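Local atomic coordinates of 2-oxo-1,2-dihydroquinoline 8-monooxygenase, oxygenase component (PDB entry 1Z02), a protein that hydroxylates 2-oxo-1,2-dihydroquinoline at position 8, employing a Rieske [2Fe-2S] cluster and a mononuclear iron centre to activate oxygen. Residues S28-Y33 with S393-R398; P170-E175 with S188-D193; Q264-D269 with Y292-V297; E310-Y315 with E330-V335. All blocks are in the same frame, centred on the assembly; numbering follows the deposited sequence.

Contact 1 (S28-Y33 with S393-R398)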
loop_
_atom_site.group_PDB
_atom_site.type_symbol
_atom_site.label_atom_id
_atom_site.label_comp_id
_atom_site.label_asym_id
_atom_site.label_seq_id
_atom_site.Cartn_x
_atom_site.Cartn_y
_atom_site.Cartn_z
ATOM N N SER A 28 31.739 11.548 -1.826
ATOM C CA SER A 28 32.426 10.273 -2.008
ATOM C C SER A 28 32.972 9.773 -0.682
ATOM O O SER A 28 33.293 8.593 -0.542
ATOM C CB SER A 28 33.576 10.408 -3.015
ATOM O OG SER A 28 34.656 11.154 -2.472
ATOM N N GLN A 29 33.071 10.675 0.293
ATOM C CA GLN A 29 33.588 10.316 1.605
ATOM C C GLN A 29 32.539 9.725 2.541
ATOM O O GLN A 29 32.846 9.370 3.683
ATOM C CB GLN A 29 34.266 11.528 2.251
ATOM C CG GLN A 29 35.612 11.880 1.595
ATOM C CD GLN A 29 36.224 13.162 2.127
ATOM O OE1 GLN A 29 35.761 14.257 1.818
ATOM N NE2 GLN A 29 37.269 13.029 2.936
ATOM N N TYR A 30 31.297 9.637 2.072
ATOM C CA TYR A 30 30.249 9.027 2.880
ATOM C C TYR A 30 29.301 8.159 2.065
ATOM O O TYR A 30 28.087 8.164 2.278
ATOM C CB TYR A 30 29.480 10.069 3.712
ATOM C CG TYR A 30 28.910 11.276 2.999
ATOM C CD1 TYR A 30 27.783 11.176 2.185
ATOM C CD2 TYR A 30 29.451 12.542 3.213
ATOM C CE1 TYR A 30 27.207 12.308 1.612
ATOM C CE2 TYR A 30 28.885 13.679 2.647
ATOM C CZ TYR A 30 27.762 13.558 1.851
ATOM O OH TYR A 30 27.197 14.702 1.333
ATOM N N GLN A 31 29.880 7.397 1.138
ATOM C CA GLN A 31 29.122 6.481 0.297
ATOM C C GLN A 31 28.539 5.349 1.149
ATOM O O GLN A 31 27.395 4.952 0.946
ATOM C CB GLN A 31 30.011 5.889 -0.806
ATOM C CG GLN A 31 29.253 5.011 -1.818
ATOM C CD GLN A 31 28.118 5.749 -2.512
ATOM O OE1 GLN A 31 28.325 6.811 -3.099
ATOM N NE2 GLN A 31 26.912 5.188 -2.455
ATOM N N PRO A 32 29.314 4.813 2.113
ATOM C CA PRO A 32 28.793 3.732 2.957
ATOM C C PRO A 32 27.527 4.151 3.723
ATOM O O PRO A 32 26.627 3.334 3.955
ATOM C CB PRO A 32 29.960 3.435 3.895
ATOM C CG PRO A 32 31.148 3.711 3.032
ATOM C CD PRO A 32 30.753 5.013 2.363
ATOM N N TYR A 33 27.468 5.425 4.107
ATOM C CA TYR A 33 26.324 5.982 4.830
ATOM C C TYR A 33 25.122 6.083 3.888
ATOM O O TYR A 33 23.983 5.877 4.298
ATOM C CB TYR A 33 26.688 7.365 5.388
ATOM C CG TYR A 33 25.640 8.010 6.280
ATOM C CD1 TYR A 33 24.619 8.787 5.743
ATOM C CD2 TYR A 33 25.699 7.873 7.668
ATOM C CE1 TYR A 33 23.683 9.425 6.569
ATOM C CE2 TYR A 33 24.765 8.503 8.504
ATOM C CZ TYR A 33 23.765 9.280 7.947
ATOM O OH TYR A 33 22.868 9.938 8.761
ATOM N N SER A 393 28.313 19.753 10.506
ATOM C CA SER A 393 27.961 18.824 11.572
ATOM C C SER A 393 27.523 17.488 10.994
ATOM O O SER A 393 28.190 16.472 11.194
ATOM C CB SER A 393 26.822 19.383 12.431
ATOM O OG SER A 393 27.225 20.530 13.140
ATOM N N PRO A 394 26.394 17.470 10.265
ATOM C CA PRO A 394 25.962 16.188 9.708
ATOM C C PRO A 394 26.989 15.536 8.783
ATOM O O PRO A 394 27.140 14.314 8.797
ATOM C CB PRO A 394 24.639 16.532 9.006
ATOM C CG PRO A 394 24.792 17.988 8.653
ATOM C CD PRO A 394 25.484 18.563 9.860
ATOM N N ILE A 395 27.697 16.335 7.990
ATOM C CA ILE A 395 28.699 15.784 7.080
ATOM C C ILE A 395 29.793 15.069 7.872
ATOM O O ILE A 395 30.193 13.952 7.532
ATOM C CB ILE A 395 29.316 16.892 6.194
ATOM C CG1 ILE A 395 28.242 17.449 5.248
ATOM C CG2 ILE A 395 30.507 16.343 5.410
ATOM C CD1 ILE A 395 28.700 18.606 4.392
ATOM N N THR A 396 30.260 15.700 8.943
ATOM C CA THR A 396 31.296 15.100 9.769
ATOM C C THR A 396 30.797 13.787 10.355
ATOM O O THR A 396 31.564 12.830 10.494
ATOM C CB THR A 396 31.705 16.035 10.914
ATOM O OG1 THR A 396 32.207 17.256 10.367
ATOM C CG2 THR A 396 32.787 15.389 11.776
ATOM N N TRP A 397 29.513 13.744 10.706
ATOM C CA TRP A 397 28.933 12.530 11.268
ATOM C C TRP A 397 28.844 11.443 10.202
ATOM O O TRP A 397 29.179 10.287 10.463
ATOM C CB TRP A 397 27.554 12.836 11.873
ATOM C CG TRP A 397 26.558 11.700 11.809
ATOM C CD1 TRP A 397 25.453 11.623 11.010
ATOM C CD2 TRP A 397 26.597 10.479 12.557
ATOM N NE1 TRP A 397 24.800 10.430 11.213
ATOM C CE2 TRP A 397 25.481 9.707 12.156
ATOM C CE3 TRP A 397 27.466 9.962 13.529
ATOM C CZ2 TRP A 397 25.215 8.443 12.688
ATOM C CZ3 TRP A 397 27.201 8.703 14.057
ATOM C CH2 TRP A 397 26.080 7.958 13.632
ATOM N N ARG A 398 28.423 11.814 8.997
ATOM C CA ARG A 398 28.312 10.840 7.917
ATOM C C ARG A 398 29.666 10.223 7.599
ATOM O O ARG A 398 29.767 9.017 7.385
ATOM C CB ARG A 398 27.731 11.487 6.657
ATOM C CG ARG A 398 26.284 11.948 6.799
ATOM C CD ARG A 398 25.758 12.398 5.462
ATOM N NE ARG A 398 24.486 13.100 5.565
ATOM C CZ ARG A 398 23.946 13.792 4.562
ATOM N NH1 ARG A 398 22.785 14.412 4.715
ATOM N NH2 ARG A 398 24.581 13.864 3.399
#

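Contact 2 (P170-E175 with S188-D193)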
loop_
_atom_site.group_PDB
_atom_site.type_symbol
_atom_site.label_atom_id
_atom_site.label_comp_id
_atom_site.label_asym_id
_atom_site.label_seq_id
_atom_site.Cartn_x
_atom_site.Cartn_y
_atom_site.Cartn_z
ATOM N N PRO A 170 27.127 6.938 24.316
ATOM C CA PRO A 170 27.804 8.246 24.346
ATOM C C PRO A 170 28.992 8.324 25.309
ATOM O O PRO A 170 29.129 7.484 26.205
ATOM C CB PRO A 170 26.683 9.205 24.740
ATOM C CG PRO A 170 25.468 8.557 24.123
ATOM C CD PRO A 170 25.669 7.092 24.464
ATOM N N PHE A 171 29.837 9.337 25.111
ATOM C CA PHE A 171 31.017 9.560 25.951
ATOM C C PHE A 171 30.572 9.761 27.394
ATOM O O PHE A 171 29.570 10.424 27.640
ATOM C CB PHE A 171 31.788 10.802 25.485
ATOM C CG PHE A 171 32.099 10.809 24.015
ATOM C CD1 PHE A 171 31.348 11.586 23.137
ATOM C CD2 PHE A 171 33.128 10.021 23.503
ATOM C CE1 PHE A 171 31.611 11.580 21.770
ATOM C CE2 PHE A 171 33.400 10.006 22.133
ATOM C CZ PHE A 171 32.639 10.787 21.267
ATOM N N ARG A 172 31.319 9.196 28.342
ATOM C CA ARG A 172 30.975 9.303 29.759
ATOM C C ARG A 172 31.749 10.390 30.489
ATOM O O ARG A 172 32.904 10.656 30.165
ATOM C CB ARG A 172 31.222 7.966 30.471
ATOM C CG ARG A 172 30.504 6.793 29.840
ATOM C CD ARG A 172 30.818 5.486 30.544
ATOM N NE ARG A 172 30.315 5.451 31.914
ATOM C CZ ARG A 172 30.313 4.364 32.681
ATOM N NH1 ARG A 172 29.836 4.422 33.919
ATOM N NH2 ARG A 172 30.781 3.212 32.208
ATOM N N PHE A 173 31.090 11.005 31.470
ATOM C CA PHE A 173 31.675 12.045 32.319
ATOM C C PHE A 173 31.441 11.594 33.760
ATOM O O PHE A 173 30.465 10.897 34.039
ATOM C CB PHE A 173 30.992 13.398 32.100
ATOM C CG PHE A 173 31.178 13.950 30.718
ATOM C CD1 PHE A 173 30.279 13.637 29.699
ATOM C CD2 PHE A 173 32.267 14.762 30.422
ATOM C CE1 PHE A 173 30.471 14.118 28.409
ATOM C CE2 PHE A 173 32.465 15.247 29.133
ATOM C CZ PHE A 173 31.566 14.925 28.127
ATOM N N PRO A 174 32.308 12.005 34.698
ATOM C CA PRO A 174 33.487 12.858 34.536
ATOM C C PRO A 174 34.689 12.212 33.842
ATOM O O PRO A 174 35.679 12.891 33.566
ATOM C CB PRO A 174 33.801 13.263 35.971
ATOM C CG PRO A 174 33.475 12.024 36.715
ATOM C CD PRO A 174 32.157 11.604 36.110
ATOM N N GLU A 175 34.609 10.915 33.560
ATOM C CA GLU A 175 35.712 10.215 32.906
ATOM C C GLU A 175 36.366 11.021 31.783
ATOM O O GLU A 175 37.585 11.090 31.678
ATOM C CB GLU A 175 35.234 8.864 32.361
ATOM C CG GLU A 175 36.265 8.163 31.492
ATOM C CD GLU A 175 35.744 6.884 30.876
ATOM O OE1 GLU A 175 36.459 6.293 30.041
ATOM O OE2 GLU A 175 34.621 6.466 31.224
ATOM N N SER A 188 27.255 15.030 33.090
ATOM C CA SER A 188 26.042 14.301 32.741
ATOM C C SER A 188 26.238 12.827 33.070
ATOM O O SER A 188 27.297 12.247 32.785
ATOM C CB SER A 188 25.724 14.441 31.248
ATOM O OG SER A 188 25.394 15.774 30.912
ATOM N N PRO A 189 25.229 12.203 33.692
ATOM C CA PRO A 189 25.319 10.789 34.048
ATOM C C PRO A 189 25.099 9.889 32.837
ATOM O O PRO A 189 24.557 10.320 31.821
ATOM C CB PRO A 189 24.222 10.632 35.096
ATOM C CG PRO A 189 23.178 11.587 34.619
ATOM C CD PRO A 189 24.001 12.806 34.243
ATOM N N SER A 190 25.531 8.638 32.954
ATOM C CA SER A 190 25.387 7.643 31.890
ATOM C C SER A 190 24.348 6.623 32.354
ATOM O O SER A 190 24.073 6.533 33.555
ATOM C CB SER A 190 26.730 6.945 31.646
ATOM O OG SER A 190 26.606 5.888 30.710
ATOM N N VAL A 191 23.751 5.863 31.439
ATOM C CA VAL A 191 22.780 4.870 31.884
ATOM C C VAL A 191 23.551 3.714 32.538
ATOM O O VAL A 191 22.964 2.828 33.163
ATOM C CB VAL A 191 21.891 4.303 30.726
ATOM C CG1 VAL A 191 21.288 5.410 29.949
ATOM C CG2 VAL A 191 22.653 3.343 29.886
ATOM N N LEU A 192 24.878 3.745 32.411
ATOM C CA LEU A 192 25.739 2.717 32.999
ATOM C C LEU A 192 26.105 3.038 34.447
ATOM O O LEU A 192 26.559 2.165 35.185
ATOM C CB LEU A 192 27.032 2.557 32.181
ATOM C CG LEU A 192 26.940 1.996 30.758
ATOM C CD1 LEU A 192 28.320 1.998 30.137
ATOM C CD2 LEU A 192 26.376 0.581 30.789
ATOM N N ASP A 193 25.899 4.290 34.849
ATOM C CA ASP A 193 26.225 4.733 36.202
ATOM C C ASP A 193 25.342 4.118 37.284
ATOM O O ASP A 193 24.156 3.851 37.071
ATOM C CB ASP A 193 26.149 6.263 36.296
ATOM C CG ASP A 193 27.275 6.949 35.557
ATOM O OD1 ASP A 193 27.179 8.170 35.327
ATOM O OD2 ASP A 193 28.262 6.271 35.219
HETATM O O HOH W 1 27.015 7.318 28.270
HETATM O O HOH W 2 29.572 7.554 33.492
HETATM O O HOH W 3 28.277 10.041 31.557
#

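Contact 3 (Q264-D269 with Y292-V297)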
loop_
_atom_site.group_PDB
_atom_site.type_symbol
_atom_site.label_atom_id
_atom_site.label_comp_id
_atom_site.label_asym_id
_atom_site.label_seq_id
_atom_site.Cartn_x
_atom_site.Cartn_y
_atom_site.Cartn_z
ATOM N N GLN A 264 30.468 18.235 19.786
ATOM C CA GLN A 264 30.360 19.599 19.290
ATOM C C GLN A 264 30.662 20.587 20.414
ATOM O O GLN A 264 30.022 20.558 21.472
ATOM C CB GLN A 264 28.963 19.827 18.720
ATOM C CG GLN A 264 28.599 18.834 17.627
ATOM C CD GLN A 264 27.335 19.202 16.905
ATOM O OE1 GLN A 264 26.239 19.145 17.463
ATOM N NE2 GLN A 264 27.479 19.602 15.653
ATOM N N TRP A 265 31.650 21.451 20.178
ATOM C CA TRP A 265 32.062 22.438 21.173
ATOM C C TRP A 265 31.061 23.584 21.289
ATOM O O TRP A 265 31.347 24.716 20.895
ATOM C CB TRP A 265 33.455 22.997 20.840
ATOM C CG TRP A 265 34.539 21.970 20.755
ATOM C CD1 TRP A 265 35.219 21.597 19.637
ATOM C CD2 TRP A 265 35.093 21.209 21.832
ATOM N NE1 TRP A 265 36.167 20.652 19.947
ATOM C CE2 TRP A 265 36.111 20.396 21.293
ATOM C CE3 TRP A 265 34.832 21.135 23.208
ATOM C CZ2 TRP A 265 36.872 19.515 22.077
ATOM C CZ3 TRP A 265 35.591 20.257 23.991
ATOM C CH2 TRP A 265 36.598 19.462 23.420
ATOM N N LEU A 266 29.882 23.283 21.825
ATOM C CA LEU A 266 28.858 24.299 21.989
ATOM C C LEU A 266 29.185 25.197 23.170
ATOM O O LEU A 266 29.811 24.770 24.144
ATOM C CB LEU A 266 27.480 23.657 22.185
ATOM C CG LEU A 266 26.957 22.804 21.030
ATOM C CD1 LEU A 266 25.496 22.501 21.280
ATOM C CD2 LEU A 266 27.118 23.549 19.710
ATOM N N PHE A 267 28.756 26.448 23.064
ATOM C CA PHE A 267 28.985 27.455 24.092
ATOM C C PHE A 267 30.463 27.746 24.328
ATOM O O PHE A 267 30.935 27.866 25.462
ATOM C CB PHE A 267 28.267 27.073 25.392
ATOM C CG PHE A 267 26.770 27.066 25.256
ATOM C CD1 PHE A 267 26.099 25.921 24.833
ATOM C CD2 PHE A 267 26.037 28.228 25.477
ATOM C CE1 PHE A 267 24.725 25.935 24.623
ATOM C CE2 PHE A 267 24.662 28.256 25.270
ATOM C CZ PHE A 267 24.005 27.105 24.841
ATOM N N THR A 268 31.185 27.843 23.219
ATOM C CA THR A 268 32.596 28.184 23.217
ATOM C C THR A 268 32.688 29.141 22.043
ATOM O O THR A 268 31.703 29.347 21.332
ATOM C CB THR A 268 33.528 26.967 22.963
ATOM O OG1 THR A 268 33.307 26.437 21.650
ATOM C CG2 THR A 268 33.286 25.892 23.997
ATOM N N ASP A 269 33.855 29.723 21.820
ATOM C CA ASP A 269 33.986 30.657 20.718
ATOM C C ASP A 269 33.956 29.990 19.336
ATOM O O ASP A 269 33.926 30.676 18.317
ATOM C CB ASP A 269 35.260 31.475 20.902
ATOM C CG ASP A 269 36.483 30.648 20.808
ATOM O OD1 ASP A 269 36.804 30.213 19.723
ATOM O OD2 ASP A 269 37.148 30.404 21.803
ATOM N N TYR A 292 23.814 23.852 27.178
ATOM C CA TYR A 292 23.702 22.438 26.833
ATOM C C TYR A 292 24.722 22.116 25.746
ATOM O O TYR A 292 25.230 23.013 25.081
ATOM C CB TYR A 292 22.294 22.147 26.306
ATOM C CG TYR A 292 22.001 22.873 25.012
ATOM C CD1 TYR A 292 22.374 22.331 23.779
ATOM C CD2 TYR A 292 21.392 24.126 25.020
ATOM C CE1 TYR A 292 22.147 23.025 22.591
ATOM C CE2 TYR A 292 21.160 24.825 23.834
ATOM C CZ TYR A 292 21.538 24.269 22.630
ATOM O OH TYR A 292 21.296 24.945 21.461
ATOM N N ARG A 293 25.017 20.834 25.569
ATOM C CA ARG A 293 25.970 20.408 24.553
ATOM C C ARG A 293 25.530 19.083 23.929
ATOM O O ARG A 293 25.109 18.165 24.627
ATOM C CB ARG A 293 27.363 20.269 25.177
ATOM C CG ARG A 293 28.470 20.001 24.182
ATOM C CD ARG A 293 29.828 20.230 24.818
ATOM N NE ARG A 293 30.104 19.297 25.903
ATOM C CZ ARG A 293 31.211 19.322 26.640
ATOM N NH1 ARG A 293 31.390 18.431 27.609
ATOM N NH2 ARG A 293 32.139 20.243 26.414
ATOM N N THR A 294 25.629 18.993 22.608
ATOM C CA THR A 294 25.239 17.787 21.894
ATOM C C THR A 294 26.409 17.070 21.238
ATOM O O THR A 294 27.359 17.692 20.759
ATOM C CB THR A 294 24.210 18.102 20.785
ATOM O OG1 THR A 294 24.701 19.176 19.969
ATOM C CG2 THR A 294 22.883 18.486 21.393
ATOM N N SER A 295 26.316 15.749 21.220
ATOM C CA SER A 295 27.329 14.906 20.604
ATOM C C SER A 295 26.605 13.688 20.038
ATOM O O SER A 295 25.482 13.382 20.445
ATOM C CB SER A 295 28.374 14.471 21.640
ATOM O OG SER A 295 27.779 13.832 22.758
ATOM N N VAL A 296 27.240 13.001 19.094
ATOM C CA VAL A 296 26.639 11.819 18.494
ATOM C C VAL A 296 27.697 10.747 18.229
ATOM O O VAL A 296 28.794 11.038 17.757
ATOM C CB VAL A 296 25.886 12.184 17.172
ATOM C CG1 VAL A 296 26.853 12.786 16.171
ATOM C CG2 VAL A 296 25.191 10.937 16.591
ATOM N N VAL A 297 27.361 9.506 18.558
ATOM C CA VAL A 297 28.264 8.383 18.365
ATOM C C VAL A 297 27.552 7.241 17.640
ATOM O O VAL A 297 26.317 7.154 17.659
ATOM C CB VAL A 297 28.783 7.839 19.726
ATOM C CG1 VAL A 297 29.570 8.910 20.456
ATOM C CG2 VAL A 297 27.608 7.367 20.588
HETATM O O HOH W 4 31.998 22.708 24.760
#

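Contact 4 (E310-Y315 with E330-V335)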
loop_
_atom_site.group_PDB
_atom_site.type_symbol
_atom_site.label_atom_id
_atom_site.label_comp_id
_atom_site.label_asym_id
_atom_site.label_seq_id
_atom_site.Cartn_x
_atom_site.Cartn_y
_atom_site.Cartn_z
ATOM N N GLU A 310 20.169 20.886 35.124
ATOM C CA GLU A 310 21.444 20.382 35.614
ATOM C C GLU A 310 21.303 18.999 36.223
ATOM O O GLU A 310 20.289 18.686 36.852
ATOM C CB GLU A 310 22.036 21.345 36.643
ATOM C CG GLU A 310 22.059 22.785 36.198
ATOM C CD GLU A 310 22.801 23.670 37.171
ATOM O OE1 GLU A 310 22.789 24.901 36.973
ATOM O OE2 GLU A 310 23.398 23.141 38.132
ATOM N N HIS A 311 22.330 18.177 36.037
ATOM C CA HIS A 311 22.346 16.807 36.551
ATOM C C HIS A 311 21.401 15.873 35.805
ATOM O O HIS A 311 21.299 14.688 36.126
ATOM C CB HIS A 311 22.019 16.778 38.046
ATOM C CG HIS A 311 22.979 17.562 38.884
ATOM N ND1 HIS A 311 22.755 18.871 39.244
ATOM C CD2 HIS A 311 24.185 17.227 39.406
ATOM C CE1 HIS A 311 23.781 19.311 39.954
ATOM N NE2 HIS A 311 24.660 18.333 40.065
ATOM N N VAL A 312 20.703 16.414 34.812
ATOM C CA VAL A 312 19.790 15.625 33.990
ATOM C C VAL A 312 20.357 15.661 32.578
ATOM O O VAL A 312 20.884 16.688 32.156
ATOM C CB VAL A 312 18.367 16.231 33.962
ATOM C CG1 VAL A 312 17.462 15.386 33.086
ATOM C CG2 VAL A 312 17.804 16.316 35.371
ATOM N N VAL A 313 20.250 14.550 31.854
ATOM C CA VAL A 313 20.760 14.466 30.481
ATOM C C VAL A 313 19.768 13.730 29.580
ATOM O O VAL A 313 19.074 12.811 30.031
ATOM C CB VAL A 313 22.127 13.734 30.437
ATOM C CG1 VAL A 313 21.987 12.330 30.996
ATOM C CG2 VAL A 313 22.642 13.671 29.009
ATOM N N GLN A 314 19.686 14.145 28.315
ATOM C CA GLN A 314 18.781 13.502 27.368
ATOM C C GLN A 314 19.532 12.698 26.317
ATOM O O GLN A 314 20.479 13.191 25.699
ATOM C CB GLN A 314 17.887 14.528 26.663
ATOM C CG GLN A 314 16.832 13.873 25.755
ATOM C CD GLN A 314 15.758 14.845 25.281
ATOM O OE1 GLN A 314 15.318 15.711 26.035
ATOM N NE2 GLN A 314 15.319 14.693 24.036
ATOM N N TYR A 315 19.104 11.452 26.134
ATOM C CA TYR A 315 19.708 10.549 25.158
ATOM C C TYR A 315 18.655 10.131 24.150
ATOM O O TYR A 315 17.499 9.920 24.511
ATOM C CB TYR A 315 20.242 9.284 25.840
ATOM C CG TYR A 315 21.422 9.511 26.749
ATOM C CD1 TYR A 315 21.310 9.318 28.127
ATOM C CD2 TYR A 315 22.659 9.891 26.231
ATOM C CE1 TYR A 315 22.402 9.492 28.968
ATOM C CE2 TYR A 315 23.758 10.067 27.060
ATOM C CZ TYR A 315 23.621 9.866 28.431
ATOM O OH TYR A 315 24.703 10.053 29.259
ATOM N N GLU A 330 13.585 8.478 23.401
ATOM C CA GLU A 330 13.851 9.727 24.114
ATOM C C GLU A 330 13.883 9.397 25.596
ATOM O O GLU A 330 12.854 9.046 26.158
ATOM C CB GLU A 330 12.735 10.748 23.925
ATOM C CG GLU A 330 12.514 11.256 22.541
ATOM C CD GLU A 330 11.340 12.193 22.503
ATOM O OE1 GLU A 330 11.438 13.301 23.072
ATOM O OE2 GLU A 330 10.306 11.810 21.924
ATOM N N ILE A 331 15.046 9.489 26.231
ATOM C CA ILE A 331 15.100 9.232 27.661
ATOM C C ILE A 331 15.848 10.330 28.400
ATOM O O ILE A 331 16.726 10.999 27.844
ATOM C CB ILE A 331 15.772 7.858 28.007
ATOM C CG1 ILE A 331 17.266 7.895 27.667
ATOM C CG2 ILE A 331 15.047 6.728 27.290
ATOM C CD1 ILE A 331 18.048 6.723 28.191
ATOM N N LEU A 332 15.472 10.511 29.661
ATOM C CA LEU A 332 16.101 11.492 30.536
ATOM C C LEU A 332 16.695 10.676 31.664
ATOM O O LEU A 332 16.029 9.809 32.233
ATOM C CB LEU A 332 15.070 12.484 31.087
ATOM C CG LEU A 332 14.452 13.418 30.050
ATOM C CD1 LEU A 332 13.399 14.287 30.688
ATOM C CD2 LEU A 332 15.552 14.255 29.420
ATOM N N VAL A 333 17.953 10.949 31.974
ATOM C CA VAL A 333 18.653 10.223 33.018
ATOM C C VAL A 333 19.122 11.165 34.118
ATOM O O VAL A 333 19.558 12.284 33.846
ATOM C CB VAL A 333 19.887 9.486 32.431
ATOM C CG1 VAL A 333 20.553 8.645 33.510
ATOM C CG2 VAL A 333 19.464 8.597 31.258
ATOM N N ARG A 334 18.997 10.711 35.360
ATOM C CA ARG A 334 19.448 11.477 36.519
ATOM C C ARG A 334 19.801 10.486 37.619
ATOM O O ARG A 334 19.025 9.578 37.912
ATOM C CB ARG A 334 18.363 12.425 37.030
ATOM C CG ARG A 334 18.870 13.326 38.149
ATOM C CD ARG A 334 17.779 14.107 38.855
ATOM N NE ARG A 334 18.356 14.956 39.898
ATOM C CZ ARG A 334 18.401 16.285 39.839
ATOM N NH1 ARG A 334 18.949 16.977 40.830
ATOM N NH2 ARG A 334 17.890 16.926 38.798
ATOM N N VAL A 335 20.975 10.648 38.219
ATOM C CA VAL A 335 21.390 9.747 39.280
ATOM C C VAL A 335 20.606 10.082 40.541
ATOM O O VAL A 335 20.627 11.216 41.024
ATOM C CB VAL A 335 22.906 9.860 39.563
ATOM C CG1 VAL A 335 23.286 8.964 40.740
ATOM C CG2 VAL A 335 23.694 9.431 38.323
HETATM O O HOH W 5 18.447 20.280 38.498
HETATM O O HOH W 6 22.498 12.905 37.757
#

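Contact 1 (S28-Y33 with S393-R398)
The rings of Y30 and Y33 each turn one face to the aliphatic stem of R398. Over the middle of the Y30 ring sits R398 CD, 4.0 Å from its centroid, and over the Y33 ring sits R398 CG, 3.7 Å from that centroid; both are CH-pi contacts. The guanidinium plane is nearly parallel to that of Y33 (16° apart) without being stacked on it, and stands almost upright to that of Y30 (87°), with Y30 OH at its edge. At the edge of the W397 indole stands Y33 OH, which accepts a hydrogen bond from W397 NE1 (3.2 Å). With CG anti to the backbone N (chi1 -174°), the Y33 ring is carried across to helix 392-404. A long arginine suits this place: its methylenes pack on the tyrosines, while its charged end goes on to salt bridges with E214 and E385. I395 CG2 adds an apolar touch to Y30 CE2. R398 NH1 comes close to R87 of the second subunit, a residue of that chain's cluster site. This is helix-to-helix packing: Y30, N-cap of helix 31-34, and R398 of helix 392-404 join the N-terminal region to the catalytic domain near a subunit boundary.

Contact 2 (P170-E175 with S188-D193)
R172 reaches across to a type I beta turn, S190 to D193, inside the long connection between strands 147-152 and 196-206 of this Rieske oxygenase. The turn is reinforced from within: S190 OG accepts from L192 N, an ST turn, and D193 OD1 takes the amide of S190 (2.9 Å) from above the carboxylate plane. This leaves D193 OD2 for R172, whose NH1 gives it a salt-bridging hydrogen bond of 2.8 Å with the oxygen near the guanidinium plane. The arginine is bent at chi3 (66°), which lays its flat end beside the turn. L192 closes one face of that end, its CB 3.6 Å above the plane and displaced toward the rim, while its CD1 touches NH2 of R172. Leucine suits this spot because it packs on the flat cation without competing for its N-H groups. A water that accepts from R172 NE also lies very close to D193 OD2 and probably gives a second, indirect link. With an alanine at R172 the D193 carboxylate is likely to be left without this ionic partner, and the side chain of L192 would lose its cover. The next residue, F173, rests on M303 and E305 of strand 301-305. Its backbone is tied across by another water, which accepts from F173 N at 3.0 Å and donates to S188 O at 2.7 Å.

Contact 3 (Q264-D269 with Y292-V297)
Q264 and T294 mark the last backbone link between the segments: Q264 N gives T294 O a weak hydrogen bond of 3.3 Å where strand 261-264 ends beside strand 293-297. The chain then breaks away through an inverse gamma turn centred on W265, closed by L266 N to Q264 O (2.8 Å). F267 follows with left-handed backbone angles, and T268 OG1 donates back to W265 O. These bends bring L266 and F267 to Y292 together. The edge of F267 meets the face of Y292 in a T-shaped pair, with centroids 5.2 Å apart and planes at 80°. L266 CD1 comes to Y292 CE1 at 3.6 Å; a leucine and a phenylalanine suit positions facing a tyrosine ring. Y292 CG lies between its own backbone N and carbonyl carbon (chi1 64°), a torsion that turns the ring toward F267 and L266. The side chain of Y292 is about 9 Å from the bound Fe (III) ion. R293, long enough to pass Q264 O (3.2 Å from its CG), carries its charge on to E305 and to the carbonyls of P181 and F180; a water spans R293 NH2 and L266 O. The chemistry is uneven: the arginine is well supplied with partners, whereas the buried Y292 O has no hydrogen-bond partner and faces the F267 ring edge, so cohesion there rests mainly on apolar and aromatic contact.

Contact 4 (E310-Y315 with E330-V335)
V313 and V333 lie side by side and point the same way, with V313 CG1 3.8 Å from V333 CB. Y315 crosses obliquely next to them: V333 CG2 meets the edge of its ring at CD1 (3.7 Å), while V313 CG2 stands over one face. I331 CG1 packs on Y315 CB, and beyond the ring Y315 OH hydrogen-bonds to P189 O. Branched residues suit this face because their methyls fill the spaces round a large ring. The other face holds Q314, whose CB rests on L332 CD2 (3.6 Å) while its amide goes to E316 and N362. At the open end of the hairpin R334 runs out extended, its guanidinium under H311 CB, which lies 4.0 Å above the plane, and its NH2 3.5 Å from V312 CG2. A serine in place of R334 would probably uncover H311 CB and V312 CG2 and lose the weak water link to E310 O. Paired bonds, such as V333 N to V313 O (2.9 Å) and I331 N to Y315 O (3.0 Å), set the register. This is an antiparallel beta hairpin of the catalytic-domain sheet, with helix 339-359 against the Q314 and L332 face, consistent with the helix-grip fold of Bet v 1-like domains.

How the contacts relate
From the N terminus, contact 1 opens first and closes last: 28-33 waits for helix 392-404, so the loop it closes contains the other three contacts. Inside it they follow in series without crossing. Contact 2 closes a short loop within the connection leading to strand 196-206, contact 3 closes the excursion between strands 261-264 and 293-297, and contact 4 closes the hairpin of strands 313-320 and 325-335. Contacts 3 and 4 reach the same antiparallel sheet. Contact 2 touches both, F173 meeting R293 of contact 3 and P189 packing against V313 and V335 of contact 4, while contact 1 adjoins contact 3 where W397 packs on V296, joining the N-terminal region and helix 392-404 to the sheet.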